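Local atomic coordinates of D-glucosaminate-6-phosphate ammonia lyase (PDB entry 7LCE), a protein that belongs to the aminotransferase-like superfamily of pyridoxal-phosphate-dependent proteins. Residues I79-A82 with A83-H87; T266-A270 with A271-P275; Q274-A277 with E278-A282; D289-Q292 with D293-G296; A354-V357 with A358-E362. All blocks are in the same frame, centred on the assembly; numbering follows the deposited sequence.

The five contacts illustrate how short-range bonding within single helices and turns serves two separate parts of one chain. Interaction 1 stands apart, on helix 73-86, its centre about 42 to 53 Å from the centres of the other four and on the opposite side of the chain's centre; a calcium ion lies near its His87. Interactions 2 and 3 follow each other on helix 270-282 and share Gln274 and Pro275, their centres about 12 Å apart. That helix is covered from two directions: Ile290 of interaction 4 packs against Leu273 and Gln274, while Val357 and Leu360 of interaction 5, centred about 11 Å from interaction 3, meet Val276, Ala279 and Ile280.

Interaction 1: residues I79-A82 with A83-H87; sequences IAVA and AAITH
The carbonyls of Ile79, Ala80 and Val81 accept the amides of Ala83, Ala84 and Ile85 in the i to i+4 pattern of an alpha-helix, with Ala83 N 2.7 Å from Ile79 O and Ile85 N 2.9 Å from Val81 O. The principle at work in the last turn is that a threonine can double the hold on the carbonyl four residues back. Ala82 O accepts from Thr86 N at 2.8 Å and from Thr86 OG1 at 2.5 Å, the two donors approaching from opposite faces of the peptide plane. The hydroxyl gets there because OG1 sits between the backbone N and the carbonyl carbon (chi1 61°), which folds it back along the helix. Thr86 OG1 is also hydrogen-bonded to Gln236 NE2 and to Gly88 N, so this one hydroxyl ties the helix end to the residues after it and to a separate loop.

On an adjoining side of the helix, Val81 and Ile85 lie alongside each other and point the same way, Val81 CG1 meeting Ile85 CD1 at 3.8 Å. The helix then stops: His87 takes a positive phi (56°), its amide still weakly bonded to Ala83 O. The His87 side chain is about 4 Å from a bound calcium ion, and its ring meets that of Trp229. Around this buried turn the helix is wedged between several elements: Ile79 and Ala83 rest on helix 227-234, Ile79 also reaches Tyr68 and Thr70 of strand 66-70, and Thr86 faces Arg92 and Val93 of helix 90-95.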
loop_
_atom_site.group_PDB
_atom_site.type_symbol
_atom_site.label_atom_id
_atom_site.label_comp_id
_atom_site.label_asym_id
_atom_site.label_seq_id
_atom_site.Cartn_x
_atom_site.Cartn_y
_atom_site.Cartn_z
ATOM N N ILE A 79 20.962 -14.333 21.271
ATOM C CA ILE A 79 22.196 -14.068 20.539
ATOM C C ILE A 79 22.354 -15.045 19.380
ATOM O O ILE A 79 22.748 -14.656 18.274
ATOM C CB ILE A 79 23.404 -14.119 21.491
ATOM C CG1 ILE A 79 23.340 -12.976 22.501
ATOM C CG2 ILE A 79 24.704 -14.053 20.714
ATOM C CD1 ILE A 79 24.419 -13.052 23.556
ATOM N N ALA A 80 22.042 -16.324 19.609
ATOM C CA ALA A 80 22.192 -17.316 18.548
ATOM C C ALA A 80 21.292 -16.995 17.363
ATOM O O ALA A 80 21.704 -17.138 16.206
ATOM C CB ALA A 80 21.897 -18.715 19.087
ATOM N N VAL A 81 20.063 -16.546 17.629
ATOM C CA VAL A 81 19.168 -16.148 16.545
ATOM C C VAL A 81 19.733 -14.938 15.815
ATOM O O VAL A 81 19.769 -14.897 14.578
ATOM C CB VAL A 81 17.755 -15.876 17.088
ATOM C CG1 VAL A 81 16.879 -15.266 16.004
ATOM C CG2 VAL A 81 17.135 -17.164 17.597
ATOM N N ALA A 82 20.189 -13.933 16.570
ATOM C CA ALA A 82 20.816 -12.770 15.951
ATOM C C ALA A 82 22.046 -13.169 15.149
ATOM O O ALA A 82 22.336 -12.564 14.110
ATOM C CB ALA A 82 21.183 -11.736 17.013
ATOM N N ALA A 83 22.785 -14.177 15.618
ATOM C CA ALA A 83 23.918 -14.682 14.851
ATOM C C ALA A 83 23.461 -15.298 13.534
ATOM O O ALA A 83 24.120 -15.135 12.500
ATOM C CB ALA A 83 24.703 -15.698 15.681
ATOM N N ALA A 84 22.339 -16.022 13.553
ATOM C CA ALA A 84 21.849 -16.650 12.330
ATOM C C ALA A 84 21.286 -15.625 11.355
ATOM O O ALA A 84 21.334 -15.838 10.137
ATOM C CB ALA A 84 20.789 -17.700 12.662
ATOM N N ILE A 85 20.754 -14.517 11.861
ATOM C CA ILE A 85 20.162 -13.503 10.995
ATOM C C ILE A 85 21.215 -12.537 10.468
ATOM O O ILE A 85 21.211 -12.194 9.283
ATOM C CB ILE A 85 19.042 -12.762 11.748
ATOM C CG1 ILE A 85 17.918 -13.734 12.106
ATOM C CG2 ILE A 85 18.504 -11.612 10.912
ATOM C CD1 ILE A 85 16.763 -13.091 12.830
ATOM N N THR A 86 22.138 -12.104 11.327
ATOM C CA THR A 86 23.129 -11.109 10.932
ATOM C C THR A 86 24.340 -11.714 10.240
ATOM O O THR A 86 25.048 -10.991 9.529
ATOM C CB THR A 86 23.606 -10.318 12.151
ATOM O OG1 THR A 86 24.217 -11.211 13.092
ATOM C CG2 THR A 86 22.443 -9.602 12.816
ATOM N N HIS A 87 24.600 -13.008 10.438
ATOM C CA HIS A 87 25.822 -13.666 9.972
ATOM C C HIS A 87 27.077 -12.984 10.502
ATOM O O HIS A 87 28.166 -13.168 9.950
ATOM C CB HIS A 87 25.878 -13.740 8.439
ATOM C CG HIS A 87 24.873 -14.672 7.839
ATOM N ND1 HIS A 87 23.542 -14.339 7.697
ATOM C CD2 HIS A 87 25.001 -15.925 7.348
ATOM C CE1 HIS A 87 22.895 -15.350 7.145
ATOM N NE2 HIS A 87 23.758 -16.324 6.922
#

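Interaction 2: residues T266-A270 with A271-P275; sequences TTVTA and AQLQP
Thr269 and Gln272 exchange side-chain-to-backbone hydrogen bonds in both directions. Gln272 N gives its hydrogen to Thr269 OG1 at 3.3 Å, and Thr269 N in turn donates to Gln272 OE1 at 3.2 Å, along a nearly straight line (175°). A third link closes the set, since Thr269 OG1 donates to the same Gln272 OE1, also at 3.2 Å. The two donors use that amide oxygen differently: the hydroxyl lies in the carbonyl plane on a lone pair, whereas the backbone N-H comes from well above the plane. CG lies beside the backbone N of Gln272 (chi1 -67°), and the extended chain beyond it carries the amide across the threonine side chain at roughly a right angle.

This reciprocal pattern is the capping box, a textbook way of opening an alpha-helix. Thr269 is the N-cap of helix 270-282, and its hydroxyl takes up the amide of Gln272, for which no helical carbonyl lies four residues back.

Among the backbone bonds, Leu273 N reaches Thr269 O at 3.3 Å, while those from Gln272 N to Thr269 O, a supplement to the cap, and from Gln274 N to Ala270 O are weak. The helix is kinked one residue later, where the nitrogen of Pro275 makes no bond to the turn before.

Apolar contact comes from Val268, which stands just before the cap. Its CG1 meets Leu273 CD2 at 3.7 Å, the two side chains crossing at about a right angle. Leu273 continues inward onto Trp300 and Ile302 of strand 300-306 and Ile290 of strand 286-292.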
loop_
_atom_site.group_PDB
_atom_site.type_symbol
_atom_site.label_atom_id
_atom_site.label_comp_id
_atom_site.label_asym_id
_atom_site.label_seq_id
_atom_site.Cartn_x
_atom_site.Cartn_y
_atom_site.Cartn_z
ATOM N N THR A 266 29.675 -35.949 44.915
ATOM C CA THR A 266 29.252 -37.028 45.802
ATOM C C THR A 266 27.734 -36.988 45.907
ATOM O O THR A 266 27.168 -36.143 46.606
ATOM C CB THR A 266 29.901 -36.885 47.173
ATOM O OG1 THR A 266 29.567 -35.606 47.731
ATOM C CG2 THR A 266 31.415 -36.998 47.060
ATOM N N THR A 267 27.070 -37.902 45.208
ATOM C CA THR A 267 25.620 -37.980 45.268
ATOM C C THR A 267 25.183 -38.619 46.579
ATOM O O THR A 267 25.878 -39.468 47.145
ATOM C CB THR A 267 25.076 -38.785 44.087
ATOM O OG1 THR A 267 25.679 -40.085 44.073
ATOM C CG2 THR A 267 25.382 -38.078 42.773
ATOM N N VAL A 268 24.016 -38.199 47.063
ATOM C CA VAL A 268 23.518 -38.687 48.344
ATOM C C VAL A 268 23.063 -40.131 48.176
ATOM O O VAL A 268 22.174 -40.427 47.368
ATOM C CB VAL A 268 22.382 -37.799 48.866
ATOM C CG1 VAL A 268 21.955 -38.248 50.252
ATOM C CG2 VAL A 268 22.812 -36.340 48.878
ATOM N N THR A 269 23.665 -41.036 48.941
ATOM C CA THR A 269 23.291 -42.437 48.860
ATOM C C THR A 269 22.004 -42.690 49.639
ATOM O O THR A 269 21.616 -41.916 50.518
ATOM C CB THR A 269 24.408 -43.335 49.395
ATOM O OG1 THR A 269 24.489 -43.207 50.821
ATOM C CG2 THR A 269 25.744 -42.949 48.780
ATOM N N ALA A 270 21.333 -43.792 49.297
ATOM C CA ALA A 270 20.118 -44.161 50.016
ATOM C C ALA A 270 20.410 -44.449 51.482
ATOM O O ALA A 270 19.551 -44.223 52.343
ATOM C CB ALA A 270 19.457 -45.368 49.353
ATOM N N ALA A 271 21.610 -44.949 51.787
ATOM C CA ALA A 271 21.980 -45.190 53.177
ATOM C C ALA A 271 22.003 -43.893 53.976
ATOM O O ALA A 271 21.600 -43.868 55.145
ATOM C CB ALA A 271 23.336 -45.894 53.249
ATOM N N GLN A 272 22.474 -42.802 53.364
ATOM C CA GLN A 272 22.518 -41.523 54.068
ATOM C C GLN A 272 21.115 -40.996 54.337
ATOM O O GLN A 272 20.866 -40.372 55.375
ATOM C CB GLN A 272 23.310 -40.500 53.258
ATOM C CG GLN A 272 24.786 -40.801 53.115
ATOM C CD GLN A 272 25.458 -39.872 52.123
ATOM O OE1 GLN A 272 25.897 -40.298 51.055
ATOM N NE2 GLN A 272 25.536 -38.592 52.470
ATOM N N LEU A 273 20.188 -41.233 53.408
ATOM C CA LEU A 273 18.819 -40.756 53.540
ATOM C C LEU A 273 18.010 -41.575 54.537
ATOM O O LEU A 273 17.021 -41.069 55.079
ATOM C CB LEU A 273 18.128 -40.775 52.178
ATOM C CG LEU A 273 18.634 -39.744 51.171
ATOM C CD1 LEU A 273 17.791 -39.763 49.909
ATOM C CD2 LEU A 273 18.634 -38.363 51.798
ATOM N N GLN A 274 18.413 -42.819 54.787
ATOM C CA GLN A 274 17.615 -43.709 55.626
ATOM C C GLN A 274 17.384 -43.172 57.036
ATOM O O GLN A 274 16.238 -43.265 57.513
ATOM C CB GLN A 274 18.283 -45.091 55.655
ATOM C CG GLN A 274 17.504 -46.152 56.395
ATOM C CD GLN A 274 16.136 -46.391 55.798
ATOM O OE1 GLN A 274 15.919 -46.204 54.599
ATOM N NE2 GLN A 274 15.196 -46.804 56.640
ATOM N N PRO A 275 18.378 -42.622 57.749
ATOM C CA PRO A 275 18.073 -42.032 59.065
ATOM C C PRO A 275 17.000 -40.960 59.011
ATOM O O PRO A 275 16.128 -40.916 59.888
ATOM C CB PRO A 275 19.424 -41.460 59.508
ATOM C CG PRO A 275 20.423 -42.317 58.836
ATOM C CD PRO A 275 19.831 -42.642 57.495
#

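Interaction 3: residues Q274-A277 with E278-A282; sequences QPVA and EAISA
Ala277 O is gripped twice by Ser281, from the backbone N at 3.2 Å and from the hydroxyl OG at 2.8 Å, the two donors reaching it from opposite faces of its carbonyl plane. Ser281 OG can do so because it lies beside its own backbone N (chi1 -54°), which turns it back toward the preceding turn. The same OG is hydrogen-bonded to Ala288 N, so the hydroxyl joins helix 270-282 to strand 286-292, the next strand along the chain.

On another side of the helix Gln274 and Glu278, four residues apart, add a side-chain bond to the backbone one between Glu278 N and Gln274 O (3.0 Å). Gln274 NE2 donates to Glu278 OE2 at 3.1 Å. The acceptor lies nearly in the amide plane, but the carboxylate oxygen is met on its anti side, and the two flat groups are turned 52° against each other. A bend at chi2 of Gln274 (60°) swings the amide over to the extended glutamate.

Val276 and Ile280 form the apolar side, their nearest tips, CG1 and CD1, 4.3 Å apart. With Ala279 they meet Val357 and Leu360 of helix 352-365. The helix is thus amphipathic, with a polar pair on one side and aliphatic groups on another. The amide donor would be expected to favour the charged form of Glu278, an exposed residue that is probably ionised.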
loop_
_atom_site.group_PDB
_atom_site.type_symbol
_atom_site.label_atom_id
_atom_site.label_comp_id
_atom_site.label_asym_id
_atom_site.label_seq_id
_atom_site.Cartn_x
_atom_site.Cartn_y
_atom_site.Cartn_z
ATOM N N GLN A 274 18.413 -42.819 54.787
ATOM C CA GLN A 274 17.615 -43.709 55.626
ATOM C C GLN A 274 17.384 -43.172 57.036
ATOM O O GLN A 274 16.238 -43.265 57.513
ATOM C CB GLN A 274 18.283 -45.091 55.655
ATOM C CG GLN A 274 17.504 -46.152 56.395
ATOM C CD GLN A 274 16.136 -46.391 55.798
ATOM O OE1 GLN A 274 15.919 -46.204 54.599
ATOM N NE2 GLN A 274 15.196 -46.804 56.640
ATOM N N PRO A 275 18.378 -42.622 57.749
ATOM C CA PRO A 275 18.073 -42.032 59.065
ATOM C C PRO A 275 17.000 -40.960 59.011
ATOM O O PRO A 275 16.128 -40.916 59.888
ATOM C CB PRO A 275 19.424 -41.460 59.508
ATOM C CG PRO A 275 20.423 -42.317 58.836
ATOM C CD PRO A 275 19.831 -42.642 57.495
ATOM N N VAL A 276 17.037 -40.094 57.997
ATOM C CA VAL A 276 16.038 -39.037 57.886
ATOM C C VAL A 276 14.660 -39.624 57.608
ATOM O O VAL A 276 13.645 -39.114 58.097
ATOM C CB VAL A 276 16.453 -38.032 56.795
ATOM C CG1 VAL A 276 15.483 -36.855 56.755
ATOM C CG2 VAL A 276 17.882 -37.559 57.026
ATOM N N ALA A 277 14.596 -40.702 56.822
ATOM C CA ALA A 277 13.305 -41.322 56.540
ATOM C C ALA A 277 12.700 -41.938 57.794
ATOM O O ALA A 277 11.486 -41.849 58.013
ATOM C CB ALA A 277 13.455 -42.376 55.445
ATOM N N GLU A 278 13.531 -42.559 58.634
ATOM C CA GLU A 278 13.024 -43.149 59.868
ATOM C C GLU A 278 12.554 -42.078 60.844
ATOM O O GLU A 278 11.555 -42.269 61.549
ATOM C CB GLU A 278 14.089 -44.041 60.505
ATOM C CG GLU A 278 14.347 -45.328 59.734
ATOM C CD GLU A 278 15.441 -46.179 60.350
ATOM O OE1 GLU A 278 15.482 -46.286 61.595
ATOM O OE2 GLU A 278 16.252 -46.749 59.589
ATOM N N ALA A 279 13.259 -40.946 60.900
ATOM C CA ALA A 279 12.895 -39.895 61.845
ATOM C C ALA A 279 11.522 -39.317 61.530
ATOM O O ALA A 279 10.727 -39.056 62.441
ATOM C CB ALA A 279 13.955 -38.795 61.837
ATOM N N ILE A 280 11.226 -39.110 60.247
ATOM C CA ILE A 280 9.912 -38.604 59.862
ATOM C C ILE A 280 8.831 -39.639 60.156
ATOM O O ILE A 280 7.711 -39.290 60.551
ATOM C CB ILE A 280 9.917 -38.180 58.381
ATOM C CG1 ILE A 280 10.986 -37.112 58.137
ATOM C CG2 ILE A 280 8.549 -37.666 57.958
ATOM C CD1 ILE A 280 11.231 -36.811 56.673
ATOM N N SER A 281 9.145 -40.926 59.978
ATOM C CA SER A 281 8.158 -41.972 60.231
ATOM C C SER A 281 7.800 -42.073 61.709
ATOM O O SER A 281 6.704 -42.534 62.049
ATOM C CB SER A 281 8.677 -43.312 59.715
ATOM O OG SER A 281 9.042 -43.215 58.351
ATOM N N ALA A 282 8.715 -41.677 62.598
ATOM C CA ALA A 282 8.407 -41.655 64.023
ATOM C C ALA A 282 7.327 -40.632 64.352
ATOM O O ALA A 282 6.594 -40.800 65.334
ATOM C CB ALA A 282 9.671 -41.365 64.831
#

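Interaction 4: residues D289-Q292 with D293-G296; sequences DIEQ and DEAG
Glu291 OE2 comes within 4.1 Å of Glu294 OE2, a meeting of like charges across the end of a strand. The Glu291 chain runs out extended, whereas that of Glu294 bends at chi2 (-71°), which directs its carboxylate toward that of Glu291. The side chains cross at a slant and their carboxylate planes stand nearly perpendicular (83°). Arg303 NH1 forms a long, weak ion pair with Glu291 OE2, and a bound calcium ion lies about 6 Å from the Glu291 side chain; both would probably ease the repulsion.

Gln292, next along, sends its extended side chain over the turn. Its NE2 is 2.6 Å from Gly296 O, but the angle is too poor for a hydrogen bond; the bond that NE2 does make is to Arg297 O, one residue further on. The amide therefore reaches past the turn to the residue that follows it.

After Gln292 the chain enters a type I beta turn from Asp293 to Gly296, where Gly296 has positive phi (78°). Asp293 is held by two arginines, OD2 by Arg297 and OD1 by Arg301, in salt bridges that tie the beginning of the turn to the residues returning from it. With backbone bonds joining Glu291 to Arg301 and Asp293 to Ile299, this is the connection of a beta-hairpin, in which strand 286-292 reverses into antiparallel strand 300-306.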
loop_
_atom_site.group_PDB
_atom_site.type_symbol
_atom_site.label_atom_id
_atom_site.label_comp_id
_atom_site.label_asym_id
_atom_site.label_seq_id
_atom_site.Cartn_x
_atom_site.Cartn_y
_atom_site.Cartn_z
ATOM N N ASP A 289 9.720 -42.828 53.094
ATOM C CA ASP A 289 10.501 -43.908 52.509
ATOM C C ASP A 289 11.288 -43.348 51.335
ATOM O O ASP A 289 10.896 -42.348 50.729
ATOM C CB ASP A 289 9.628 -45.075 52.037
ATOM C CG ASP A 289 8.624 -44.663 50.980
ATOM O OD1 ASP A 289 7.822 -43.742 51.243
ATOM O OD2 ASP A 289 8.645 -45.259 49.881
ATOM N N ILE A 290 12.406 -43.992 51.033
ATOM C CA ILE A 290 13.281 -43.582 49.941
ATOM C C ILE A 290 12.815 -44.219 48.639
ATOM O O ILE A 290 12.464 -45.404 48.598
ATOM C CB ILE A 290 14.739 -43.955 50.260
ATOM C CG1 ILE A 290 15.104 -43.439 51.654
ATOM C CG2 ILE A 290 15.684 -43.397 49.208
ATOM C CD1 ILE A 290 16.422 -43.947 52.160
ATOM N N GLU A 291 12.826 -43.427 47.566
ATOM C CA GLU A 291 12.370 -43.867 46.253
ATOM C C GLU A 291 13.333 -43.344 45.198
ATOM O O GLU A 291 13.613 -42.142 45.153
ATOM C CB GLU A 291 10.944 -43.377 45.963
ATOM C CG GLU A 291 10.330 -43.956 44.695
ATOM C CD GLU A 291 9.258 -43.060 44.097
ATOM O OE1 GLU A 291 9.195 -41.866 44.465
ATOM O OE2 GLU A 291 8.478 -43.552 43.253
ATOM N N GLN A 292 13.842 -44.248 44.366
ATOM C CA GLN A 292 14.703 -43.873 43.256
ATOM C C GLN A 292 13.899 -43.313 42.084
ATOM O O GLN A 292 12.705 -43.579 41.925
ATOM C CB GLN A 292 15.540 -45.071 42.804
ATOM C CG GLN A 292 16.863 -44.690 42.162
ATOM C CD GLN A 292 17.603 -45.882 41.598
ATOM O OE1 GLN A 292 17.306 -47.028 41.936
ATOM N NE2 GLN A 292 18.553 -45.621 40.707
ATOM N N ASP A 293 14.586 -42.528 41.257
ATOM C CA ASP A 293 13.996 -41.922 40.070
ATOM C C ASP A 293 13.622 -42.985 39.038
ATOM O O ASP A 293 14.311 -43.997 38.877
ATOM C CB ASP A 293 14.950 -40.895 39.466
ATOM C CG ASP A 293 14.291 -40.054 38.389
ATOM O OD1 ASP A 293 13.252 -39.426 38.679
ATOM O OD2 ASP A 293 14.807 -40.031 37.251
ATOM N N GLU A 294 12.500 -42.744 38.349
ATOM C CA GLU A 294 11.940 -43.706 37.398
ATOM C C GLU A 294 12.961 -44.184 36.368
ATOM O O GLU A 294 13.139 -45.391 36.170
ATOM C CB GLU A 294 10.735 -43.087 36.689
ATOM C CG GLU A 294 9.553 -42.804 37.599
ATOM C CD GLU A 294 8.852 -44.068 38.059
ATOM O OE1 GLU A 294 8.889 -45.077 37.322
ATOM O OE2 GLU A 294 8.268 -44.051 39.164
ATOM N N ALA A 295 13.630 -43.250 35.687
ATOM C CA ALA A 295 14.634 -43.583 34.677
ATOM C C ALA A 295 15.795 -44.407 35.234
ATOM O O ALA A 295 16.726 -44.749 34.500
ATOM C CB ALA A 295 15.164 -42.308 34.011
ATOM N N GLY A 296 15.751 -44.727 36.529
ATOM C CA GLY A 296 16.785 -45.488 37.199
ATOM C C GLY A 296 18.042 -44.729 37.565
ATOM O O GLY A 296 18.927 -45.317 38.201
#

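Interaction 5: residues A354-V357 with A358-E362; sequences ALIV and ARLRE
Val357 O accepts the amide of Arg361 at 2.8 Å, one of four consecutive i to i+4 bonds that make this part of helix 352-365 a regular alpha-helix. In the same way Ala354 O takes Ala358 N (3.1 Å), Leu355 O takes Arg359 N and Ile356 O takes Leu360 N (each 2.9 Å), so all four carbonyls of residues 354-357 are satisfied within the helix.

Among the side-chain donors, Arg359 has partners on two sides. Bent at chi2 (74°), it swings away from the preceding turn: its NH1 forms a salt bridge with Glu362 OE1 at 3.4 Å, and its NH2 makes a weak hydrogen bond to Gln321 O. The guanidinium thus bridges Glu362 of its own helix and, weakly, a backbone carbonyl of helix 315-324.

Apolar groups fill another side. Ile356 and Leu360 meet loosely and reach Leu343 and Phe341 of strand 340-343, while Val357 turns to helix 270-282. Arg361 folds back at chi3 (-60°) over the turn before it. One face of its guanidinium looks onto Val357 O, 4.0 Å from the plane and offset toward the rim, and Arg361 NH2 lies 3.4 Å from the methyl CG1 of Val357.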
loop_
_atom_site.group_PDB
_atom_site.type_symbol
_atom_site.label_atom_id
_atom_site.label_comp_id
_atom_site.label_asym_id
_atom_site.label_seq_id
_atom_site.Cartn_x
_atom_site.Cartn_y
_atom_site.Cartn_z
ATOM N N ALA A 354 18.111 -31.975 59.164
ATOM C CA ALA A 354 17.625 -32.028 60.537
ATOM C C ALA A 354 16.586 -30.945 60.791
ATOM O O ALA A 354 15.643 -31.155 61.563
ATOM C CB ALA A 354 18.791 -31.887 61.515
ATOM N N LEU A 355 16.745 -29.783 60.154
ATOM C CA LEU A 355 15.792 -28.696 60.341
ATOM C C LEU A 355 14.427 -29.048 59.758
ATOM O O LEU A 355 13.391 -28.694 60.335
ATOM C CB LEU A 355 16.336 -27.420 59.702
ATOM C CG LEU A 355 17.658 -26.920 60.285
ATOM C CD1 LEU A 355 18.184 -25.727 59.501
ATOM C CD2 LEU A 355 17.483 -26.569 61.754
ATOM N N ILE A 356 14.405 -29.756 58.624
ATOM C CA ILE A 356 13.135 -30.126 58.003
ATOM C C ILE A 356 12.355 -31.073 58.904
ATOM O O ILE A 356 11.131 -30.953 59.042
ATOM C CB ILE A 356 13.371 -30.735 56.608
ATOM C CG1 ILE A 356 14.066 -29.727 55.692
ATOM C CG2 ILE A 356 12.058 -31.181 55.992
ATOM C CD1 ILE A 356 14.322 -30.250 54.295
ATOM N N VAL A 357 13.047 -32.025 59.535
ATOM C CA VAL A 357 12.369 -32.942 60.446
ATOM C C VAL A 357 11.824 -32.186 61.651
ATOM O O VAL A 357 10.728 -32.481 62.143
ATOM C CB VAL A 357 13.321 -34.074 60.872
ATOM C CG1 VAL A 357 12.573 -35.111 61.686
ATOM C CG2 VAL A 357 13.962 -34.716 59.652
ATOM N N ALA A 358 12.575 -31.195 62.140
ATOM C CA ALA A 358 12.110 -30.408 63.276
ATOM C C ALA A 358 10.856 -29.616 62.924
ATOM O O ALA A 358 9.907 -29.559 63.716
ATOM C CB ALA A 358 13.219 -29.473 63.756
ATOM N N ARG A 359 10.831 -28.995 61.742
ATOM C CA ARG A 359 9.636 -28.265 61.333
ATOM C C ARG A 359 8.463 -29.215 61.133
ATOM O O ARG A 359 7.322 -28.885 61.475
ATOM C CB ARG A 359 9.905 -27.478 60.052
ATOM C CG ARG A 359 8.705 -26.690 59.546
ATOM C CD ARG A 359 8.467 -25.458 60.410
ATOM N NE ARG A 359 7.311 -24.681 59.976
ATOM C CZ ARG A 359 6.153 -24.641 60.619
ATOM N NH1 ARG A 359 5.968 -25.301 61.749
ATOM N NH2 ARG A 359 5.160 -23.910 60.121
ATOM N N LEU A 360 8.728 -30.407 60.587
ATOM C CA LEU A 360 7.674 -31.405 60.451
ATOM C C LEU A 360 7.160 -31.834 61.816
ATOM O O LEU A 360 5.953 -32.028 62.004
ATOM C CB LEU A 360 8.182 -32.615 59.667
ATOM C CG LEU A 360 8.350 -32.456 58.157
ATOM C CD1 LEU A 360 8.963 -33.716 57.564
ATOM C CD2 LEU A 360 7.015 -32.143 57.503
ATOM N N ARG A 361 8.064 -31.984 62.784
ATOM C CA ARG A 361 7.643 -32.334 64.134
ATOM C C ARG A 361 6.837 -31.203 64.763
ATOM O O ARG A 361 5.822 -31.451 65.425
ATOM C CB ARG A 361 8.867 -32.661 64.989
ATOM C CG ARG A 361 8.551 -33.376 66.289
ATOM C CD ARG A 361 9.822 -33.780 67.025
ATOM N NE ARG A 361 10.672 -34.680 66.255
ATOM C CZ ARG A 361 11.842 -34.334 65.733
ATOM N NH1 ARG A 361 12.314 -33.103 65.850
ATOM N NH2 ARG A 361 12.557 -35.247 65.080
ATOM N N GLU A 362 7.270 -29.953 64.560
ATOM C CA GLU A 362 6.531 -28.812 65.095
ATOM C C GLU A 362 5.144 -28.702 64.471
ATOM O O GLU A 362 4.167 -28.398 65.166
ATOM C CB GLU A 362 7.317 -27.519 64.871
ATOM C CG GLU A 362 6.664 -26.288 65.483
ATOM C CD GLU A 362 7.438 -25.012 65.208
ATOM O OE1 GLU A 362 8.250 -24.997 64.258
ATOM O OE2 GLU A 362 7.239 -24.026 65.950
#